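Local coordinates for mannosylglycerate hydrolase MGH1-like glycoside hydrolase domain-containing protein (Thermus thermophilus HB8, PDB 4WVA), which hydrolyses mannosylglycerate, a solute made under osmotic stress in thermophiles, to mannose and glycerate, and can also cleave glucosylglycerate, at residues 39-44 / 412-417; 46-51 / 112-117; 198-203 / 346-351. One frame throughout, in Å; residues are numbered along the deposited sequence.

Interaction 1: residues 39-44 / 412-417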
# COMPACT_ATOMS: atom_id res chain seq x y z
N ILE A 39 24.88 -15.42 -8.15
CA ILE A 39 26.30 -15.48 -8.50
C ILE A 39 26.74 -14.24 -9.26
O ILE A 39 27.83 -13.73 -9.02
CB ILE A 39 26.63 -16.78 -9.26
CG1 ILE A 39 26.47 -17.99 -8.33
CG2 ILE A 39 28.00 -16.71 -9.93
CD1 ILE A 39 26.35 -19.31 -9.08
N ALA A 40 25.91 -13.75 -10.18
CA ALA A 40 26.20 -12.51 -10.91
C ALA A 40 26.53 -11.33 -10.00
O ALA A 40 27.41 -10.53 -10.31
CB ALA A 40 25.07 -12.18 -11.88
N LEU A 41 25.85 -11.23 -8.86
CA LEU A 41 26.17 -10.19 -7.87
C LEU A 41 27.60 -10.31 -7.35
O LEU A 41 28.29 -9.30 -7.14
CB LEU A 41 25.18 -10.22 -6.71
CG LEU A 41 23.73 -9.85 -7.05
CD1 LEU A 41 22.79 -10.08 -5.86
CD2 LEU A 41 23.64 -8.42 -7.56
N GLY A 42 28.07 -11.55 -7.17
CA GLY A 42 29.45 -11.79 -6.77
C GLY A 42 30.43 -11.34 -7.83
O GLY A 42 31.45 -10.72 -7.52
N TRP A 43 30.13 -11.65 -9.10
CA TRP A 43 31.02 -11.27 -10.19
C TRP A 43 31.21 -9.75 -10.33
O TRP A 43 32.24 -9.30 -10.87
CB TRP A 43 30.55 -11.87 -11.53
CG TRP A 43 30.81 -13.35 -11.65
CD1 TRP A 43 29.88 -14.33 -11.80
CD2 TRP A 43 32.08 -14.00 -11.65
NE1 TRP A 43 30.49 -15.57 -11.88
CE2 TRP A 43 31.85 -15.39 -11.80
CE3 TRP A 43 33.41 -13.55 -11.56
CZ2 TRP A 43 32.88 -16.32 -11.86
CZ3 TRP A 43 34.42 -14.48 -11.61
CH2 TRP A 43 34.16 -15.84 -11.77
N THR A 44 30.27 -8.96 -9.82
CA THR A 44 30.42 -7.48 -9.88
C THR A 44 31.67 -7.03 -9.11
O THR A 44 32.15 -5.91 -9.30
CB THR A 44 29.22 -6.69 -9.29
OG1 THR A 44 29.12 -6.92 -7.88
CG2 THR A 44 27.91 -7.06 -9.96
N ALA A 412 29.98 -17.92 -1.79
CA ALA A 412 31.12 -17.09 -2.18
C ALA A 412 30.68 -15.77 -2.79
O ALA A 412 31.16 -14.70 -2.41
CB ALA A 412 32.05 -17.86 -3.10
N ALA A 413 29.74 -15.84 -3.72
CA ALA A 413 29.28 -14.65 -4.39
C ALA A 413 28.72 -13.62 -3.44
O ALA A 413 28.99 -12.43 -3.56
CB ALA A 413 28.21 -15.00 -5.43
N LEU A 414 27.90 -14.07 -2.51
CA LEU A 414 27.24 -13.15 -1.61
C LEU A 414 28.18 -12.68 -0.50
O LEU A 414 28.06 -11.56 -0.04
CB LEU A 414 25.93 -13.74 -1.07
CG LEU A 414 24.84 -13.86 -2.14
CD1 LEU A 414 23.62 -14.63 -1.61
CD2 LEU A 414 24.40 -12.50 -2.64
N ALA A 415 29.18 -13.49 -0.12
CA ALA A 415 30.27 -12.98 0.73
C ALA A 415 30.91 -11.75 0.10
O ALA A 415 31.12 -10.75 0.76
CB ALA A 415 31.32 -14.06 0.96
N LEU A 416 31.20 -11.84 -1.20
CA LEU A 416 31.79 -10.74 -1.95
C LEU A 416 30.85 -9.55 -2.07
O LEU A 416 31.25 -8.41 -1.85
CB LEU A 416 32.19 -11.23 -3.35
CG LEU A 416 33.46 -12.06 -3.41
CD1 LEU A 416 33.51 -12.87 -4.69
CD2 LEU A 416 34.66 -11.13 -3.31
N PHE A 417 29.60 -9.80 -2.43
CA PHE A 417 28.65 -8.72 -2.58
C PHE A 417 28.36 -8.00 -1.25
O PHE A 417 28.33 -6.75 -1.21
CB PHE A 417 27.34 -9.21 -3.23
CG PHE A 417 26.46 -8.10 -3.69
CD1 PHE A 417 26.85 -7.29 -4.75
CD2 PHE A 417 25.27 -7.82 -3.03
CE1 PHE A 417 26.05 -6.26 -5.17
CE2 PHE A 417 24.47 -6.77 -3.44
CZ PHE A 417 24.86 -6.00 -4.51

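Interaction 2: residues 46-51 / 112-117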
# COMPACT_ATOMS: atom_id res chain seq x y z
N VAL A 46 34.51 -8.58 -9.30
CA VAL A 46 35.64 -9.11 -10.07
C VAL A 46 35.69 -8.46 -11.44
O VAL A 46 36.74 -7.94 -11.86
CB VAL A 46 35.55 -10.65 -10.23
CG1 VAL A 46 36.72 -11.20 -11.04
CG2 VAL A 46 35.51 -11.33 -8.88
N ASP A 47 34.57 -8.49 -12.15
CA ASP A 47 34.51 -8.01 -13.51
C ASP A 47 33.05 -7.83 -13.91
O ASP A 47 32.32 -8.79 -13.96
CB ASP A 47 35.18 -9.02 -14.44
CG ASP A 47 35.26 -8.54 -15.87
OD1 ASP A 47 34.40 -8.97 -16.69
OD2 ASP A 47 36.17 -7.73 -16.18
N TRP A 48 32.65 -6.60 -14.22
CA TRP A 48 31.25 -6.30 -14.56
C TRP A 48 30.78 -7.03 -15.81
O TRP A 48 29.65 -7.53 -15.83
CB TRP A 48 31.01 -4.79 -14.72
CG TRP A 48 30.99 -4.11 -13.43
CD1 TRP A 48 32.06 -3.59 -12.76
CD2 TRP A 48 29.85 -3.88 -12.58
NE1 TRP A 48 31.67 -3.05 -11.57
CE2 TRP A 48 30.32 -3.24 -11.42
CE3 TRP A 48 28.48 -4.17 -12.69
CZ2 TRP A 48 29.47 -2.86 -10.38
CZ3 TRP A 48 27.64 -3.80 -11.66
CH2 TRP A 48 28.15 -3.15 -10.51
N GLU A 49 31.63 -7.13 -16.82
CA GLU A 49 31.25 -7.87 -18.02
C GLU A 49 30.90 -9.32 -17.67
O GLU A 49 29.94 -9.87 -18.21
CB GLU A 49 32.33 -7.86 -19.11
CG GLU A 49 31.87 -8.57 -20.40
CD GLU A 49 30.65 -7.92 -21.06
OE1 GLU A 49 29.51 -8.47 -21.02
OE2 GLU A 49 30.83 -6.83 -21.64
N ARG A 50 31.69 -9.92 -16.79
CA ARG A 50 31.49 -11.29 -16.37
C ARG A 50 30.16 -11.48 -15.66
O ARG A 50 29.51 -12.51 -15.84
CB ARG A 50 32.66 -11.74 -15.49
CG ARG A 50 32.57 -13.18 -15.02
CD ARG A 50 32.60 -14.16 -16.17
NE ARG A 50 32.51 -15.54 -15.70
CZ ARG A 50 31.38 -16.16 -15.34
NH1 ARG A 50 30.20 -15.51 -15.39
NH2 ARG A 50 31.42 -17.43 -14.96
N ALA A 51 29.74 -10.48 -14.87
CA ALA A 51 28.44 -10.51 -14.19
C ALA A 51 27.31 -10.52 -15.21
O ALA A 51 26.39 -11.31 -15.11
CB ALA A 51 28.32 -9.33 -13.25
N ARG A 112 18.41 -5.20 -12.77
CA ARG A 112 18.26 -3.78 -12.44
C ARG A 112 19.53 -3.26 -11.74
O ARG A 112 20.03 -2.18 -12.03
CB ARG A 112 17.04 -3.54 -11.55
CG ARG A 112 16.92 -2.07 -11.16
CD ARG A 112 15.75 -1.80 -10.24
NE ARG A 112 15.69 -0.38 -9.88
CZ ARG A 112 14.77 0.16 -9.08
NH1 ARG A 112 13.82 -0.57 -8.54
NH2 ARG A 112 14.82 1.47 -8.82
N TYR A 113 20.04 -4.04 -10.81
CA TYR A 113 21.25 -3.65 -10.10
C TYR A 113 22.45 -3.53 -11.05
O TYR A 113 23.18 -2.53 -11.03
CB TYR A 113 21.61 -4.64 -8.98
CG TYR A 113 22.81 -4.18 -8.23
CD1 TYR A 113 22.68 -3.24 -7.22
CD2 TYR A 113 24.09 -4.62 -8.58
CE1 TYR A 113 23.79 -2.78 -6.55
CE2 TYR A 113 25.20 -4.14 -7.92
CZ TYR A 113 25.03 -3.24 -6.91
OH TYR A 113 26.14 -2.78 -6.24
N LEU A 114 22.66 -4.54 -11.89
CA LEU A 114 23.74 -4.46 -12.89
C LEU A 114 23.57 -3.23 -13.78
O LEU A 114 24.54 -2.52 -14.08
CB LEU A 114 23.84 -5.71 -13.74
CG LEU A 114 24.10 -7.03 -12.99
CD1 LEU A 114 24.17 -8.16 -13.99
CD2 LEU A 114 25.35 -6.97 -12.11
N TYR A 115 22.33 -2.99 -14.20
CA TYR A 115 22.05 -1.87 -15.09
C TYR A 115 22.38 -0.52 -14.44
O TYR A 115 23.02 0.34 -15.05
CB TYR A 115 20.60 -1.88 -15.60
CG TYR A 115 20.31 -0.65 -16.41
CD1 TYR A 115 20.95 -0.44 -17.63
CD2 TYR A 115 19.45 0.34 -15.96
CE1 TYR A 115 20.71 0.68 -18.39
CE2 TYR A 115 19.21 1.48 -16.70
CZ TYR A 115 19.84 1.65 -17.93
OH TYR A 115 19.63 2.77 -18.70
N GLU A 116 21.96 -0.35 -13.19
CA GLU A 116 22.10 0.96 -12.53
C GLU A 116 23.53 1.22 -12.08
O GLU A 116 23.96 2.39 -12.01
CB GLU A 116 21.15 1.06 -11.34
CG GLU A 116 19.68 1.15 -11.74
CD GLU A 116 18.74 1.31 -10.57
OE1 GLU A 116 19.22 1.21 -9.42
OE2 GLU A 116 17.54 1.52 -10.77
N LYS A 117 24.27 0.16 -11.76
CA LYS A 117 25.59 0.32 -11.12
C LYS A 117 26.82 0.04 -11.98
O LYS A 117 27.95 0.31 -11.54
CB LYS A 117 25.69 -0.54 -9.85
CG LYS A 117 24.68 -0.20 -8.77
CD LYS A 117 24.79 1.23 -8.30
CE LYS A 117 23.79 1.51 -7.19
NZ LYS A 117 24.18 2.77 -6.52

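Interaction 3: residues 198-203 / 346-351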
# COMPACT_ATOMS: atom_id res chain seq x y z
N ARG A 198 20.68 -34.55 2.63
CA ARG A 198 19.94 -34.47 1.37
C ARG A 198 18.48 -34.92 1.51
O ARG A 198 18.10 -35.54 2.52
CB ARG A 198 20.63 -35.37 0.34
CG ARG A 198 22.03 -34.90 -0.04
CD ARG A 198 22.02 -33.60 -0.85
NE ARG A 198 21.28 -33.73 -2.11
CZ ARG A 198 21.06 -32.73 -2.96
NH1 ARG A 198 21.52 -31.52 -2.68
NH2 ARG A 198 20.37 -32.94 -4.08
N PRO A 199 17.65 -34.63 0.49
CA PRO A 199 16.29 -35.19 0.51
C PRO A 199 16.35 -36.70 0.59
O PRO A 199 17.29 -37.31 0.10
CB PRO A 199 15.70 -34.76 -0.84
CG PRO A 199 16.50 -33.56 -1.25
CD PRO A 199 17.89 -33.85 -0.74
N ARG A 200 15.34 -37.28 1.23
CA ARG A 200 15.25 -38.73 1.38
C ARG A 200 14.77 -39.43 0.13
O ARG A 200 14.33 -38.81 -0.83
CB ARG A 200 14.32 -39.06 2.53
CG ARG A 200 14.82 -38.56 3.86
CD ARG A 200 13.85 -38.94 4.95
NE ARG A 200 14.09 -38.20 6.19
CZ ARG A 200 14.53 -38.71 7.33
NH1 ARG A 200 14.78 -40.01 7.45
NH2 ARG A 200 14.69 -37.93 8.40
N LYS A 201 14.85 -40.76 0.13
CA LYS A 201 14.33 -41.54 -0.98
C LYS A 201 12.87 -41.20 -1.33
O LYS A 201 12.51 -41.11 -2.50
CB LYS A 201 14.44 -43.04 -0.66
CG LYS A 201 13.77 -43.91 -1.72
CD LYS A 201 13.98 -45.39 -1.42
CE LYS A 201 13.41 -46.26 -2.53
NZ LYS A 201 11.94 -46.10 -2.67
N GLU A 202 12.05 -41.05 -0.30
CA GLU A 202 10.61 -40.83 -0.48
C GLU A 202 10.36 -39.48 -1.16
O GLU A 202 9.43 -39.33 -1.95
CB GLU A 202 9.90 -40.88 0.87
CG GLU A 202 9.86 -42.26 1.52
CD GLU A 202 11.20 -42.74 2.06
OE1 GLU A 202 12.08 -41.91 2.41
OE2 GLU A 202 11.39 -43.98 2.10
N ASP A 203 11.23 -38.52 -0.86
CA ASP A 203 11.20 -37.23 -1.57
C ASP A 203 11.55 -37.38 -3.04
O ASP A 203 10.78 -37.00 -3.92
CB ASP A 203 12.18 -36.24 -0.93
CG ASP A 203 11.88 -35.97 0.51
OD1 ASP A 203 10.78 -35.50 0.81
OD2 ASP A 203 12.75 -36.24 1.34
N PRO A 346 18.48 -30.11 11.81
CA PRO A 346 19.49 -29.06 11.63
C PRO A 346 20.54 -29.30 10.55
O PRO A 346 21.25 -28.35 10.21
CB PRO A 346 20.16 -28.96 13.00
CG PRO A 346 19.91 -30.28 13.64
CD PRO A 346 18.57 -30.72 13.15
N GLY A 347 20.64 -30.52 10.02
CA GLY A 347 21.56 -30.80 8.94
C GLY A 347 20.95 -31.06 7.57
O GLY A 347 21.69 -31.12 6.58
N ARG A 348 19.62 -31.21 7.48
CA ARG A 348 19.02 -31.75 6.25
C ARG A 348 18.43 -30.68 5.33
O ARG A 348 17.21 -30.50 5.28
CB ARG A 348 17.98 -32.84 6.53
CG ARG A 348 17.72 -33.69 5.30
CD ARG A 348 16.61 -34.70 5.47
NE ARG A 348 16.97 -35.75 6.43
CZ ARG A 348 17.65 -36.86 6.13
NH1 ARG A 348 18.10 -37.11 4.91
NH2 ARG A 348 17.89 -37.73 7.10
N TYR A 349 19.33 -29.99 4.62
CA TYR A 349 19.00 -29.25 3.41
C TYR A 349 18.09 -28.06 3.75
O TYR A 349 18.56 -27.11 4.37
CB TYR A 349 18.41 -30.21 2.35
CG TYR A 349 18.56 -29.85 0.89
CD1 TYR A 349 19.65 -29.13 0.41
CD2 TYR A 349 17.66 -30.32 -0.04
CE1 TYR A 349 19.80 -28.85 -0.94
CE2 TYR A 349 17.79 -30.05 -1.38
CZ TYR A 349 18.86 -29.30 -1.84
OH TYR A 349 18.99 -29.04 -3.19
N TRP A 350 16.81 -28.10 3.34
CA TRP A 350 15.87 -26.99 3.64
C TRP A 350 14.96 -27.20 4.84
O TRP A 350 13.97 -26.50 5.00
CB TRP A 350 15.06 -26.69 2.37
CG TRP A 350 15.87 -26.08 1.29
CD1 TRP A 350 16.45 -26.71 0.25
CD2 TRP A 350 16.20 -24.70 1.14
NE1 TRP A 350 17.12 -25.83 -0.55
CE2 TRP A 350 16.98 -24.57 -0.02
CE3 TRP A 350 15.90 -23.55 1.88
CZ2 TRP A 350 17.48 -23.35 -0.46
CZ3 TRP A 350 16.41 -22.33 1.45
CH2 TRP A 350 17.17 -22.24 0.29
N ARG A 351 15.32 -28.13 5.73
CA ARG A 351 14.51 -28.45 6.88
C ARG A 351 15.11 -27.93 8.19
O ARG A 351 14.80 -28.44 9.26
CB ARG A 351 14.29 -29.97 6.93
CG ARG A 351 13.72 -30.49 5.62
CD ARG A 351 13.44 -31.98 5.67
NE ARG A 351 12.30 -32.33 6.50
CZ ARG A 351 11.03 -32.40 6.10
NH1 ARG A 351 10.67 -32.07 4.86
NH2 ARG A 351 10.10 -32.81 6.96

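Interaction 1: residues 39-44 / 412-417
The phenyl ring of Phe417 carries Leu41 over one face and Thr44 at its edge. Leu41 CB makes a CH-pi contact 4.1 Å from the centroid of the Phe417 ring, 23° off the normal, and Leu41 CD2 follows the same ring farther out, near CE1 and CZ. In the ring plane, Thr44 OG1 approaches Phe417 CD1 at 3.9 Å. That hydroxyl is turned inward, between the backbone N and the carbonyl carbon, and donates to Leu41 O at 2.6 Å; a polar group can therefore sit beside an aromatic edge with its proton already used. With CG anti to the backbone N (chi1 -167°), Phe417 reaches across to Leu41 and Thr44. Replacing Phe417 by an alanine would probably open a gap over the side chain of Leu41 and take away the ring edge beside Thr44.

Small residues bring the backbones together. Ala413 CB lies 3.6 Å from Ile39 CA, and Gly42 CA comes within 3.3 Å of Ala413 O; glycine suits this place because a CB would point straight at the methyl of Ala413. The short helical segments consequently approach to 7.3 Å and cross at 47°. All the touching residues are buried. In this (alpha/alpha)6-barrel, helix 356-368 adds Trp360 against both Leu41 and Phe417, helix 107-117 brings Tyr113 edge-to-face with Phe417, and helix 4-15 packs on Leu416.

Interaction 2: residues 46-51 / 112-117
Trp48 drives the far rim of its indole against the end of helix 107-117, where the packing is close. Trp48 CH2 stands 3.6 Å from Lys117 CB, and Lys117 O lies 3.5 Å above the indole plane, offset toward the rim. CG anti to the carbonyl carbon (chi1 -74°) carries the ring across to helix 107-117. Leu114 fills the adjoining position: its CD2 is 3.9 Å from Trp48 CZ3 and 4.0 Å from Ala51 CB. A branched leucine suits this place because one methyl can serve both partners, while alanine's short side chain lets the turn of helix 48-62 come near.

The contact joins two helices of the (alpha/alpha)6-barrel. Helix 48-62 begins here with Asp47 at the N-cap position.

Toward the outside the pairing is looser and no hydrogen bond spans the segments. Lys117 gives Trp48 its CB, but its chain bends at chi2, and NZ ends in a salt bridge with Glu280 of the second subunit. Earlier on helix 107-117, Arg112 NE meets Glu116 OE2 at 2.8 Å, in the guanidinium plane but from above the carboxylate plane; Arg112 also reaches Ala275 O of the second subunit.

Interaction 3: residues 198-203 / 346-351
Arg198 meets the second segment at both ends. Its backbone O accepts from Arg348 NH1 at 2.9 Å, a nearly straight bond lying in the guanidinium plane of Arg348. Its side chain, bent at chi2 and chi3, curls back so that the cation approaches Tyr349 off-centre: Arg198 CZ is 4.6 Å from the Tyr349 ring centroid, with the two planes 47° apart. Asp189 and Tyr28 also hold this guanidinium, restricting its freedom to turn.

Pro199 sets its rigid ring against the same tyrosine, CD being 3.6 Å from Tyr349 CD2. Next comes Arg200, the N-cap residue, whose N donates to Asp203 OD2 at 2.8 Å. Its extended chain carries the guanidinium to Arg348, whose NH2 lies 3.4 Å above the plane of the Arg200 guanidinium, over its centre, the planes turned 34° apart. Both groups gather round the carboxylate of Glu345, which forms a salt bridge with each and probably balances their charge.

On the facing segment, a type II' turn from Arg348 to Arg351 presents Tyr349 and Trp350. Tyr349 OH bonds to Asp165, the probable proton donor, and to a bound Tris, which Trp350 also contacts. Arg198, Tyr349 and Trp350 probably bind substrate, an arrangement of loops characteristic of the active site of a GH63 (alpha/alpha)6-barrel.

How the interactions relate
Interactions 1 and 2 form one continuous packed region, their centres 11 Å apart. Helices 33-43 and 48-62 follow each other in the chain, and Thr44 CG2 meets Leu114 CD2 at 3.3 Å where the contacts join. Interaction 1 is the fully buried member, built from small and apolar residues; interaction 2 is only partly buried, and its charged groups extend to a second subunit. Interaction 3 lies about 35 Å from interaction 2, centre to centre, across the chain's centre. It too is largely buried, yet it joins loops through arginines, a cation-pi contact and a hydrogen bond, chemistry fitting a polar substrate site rather than helix packing.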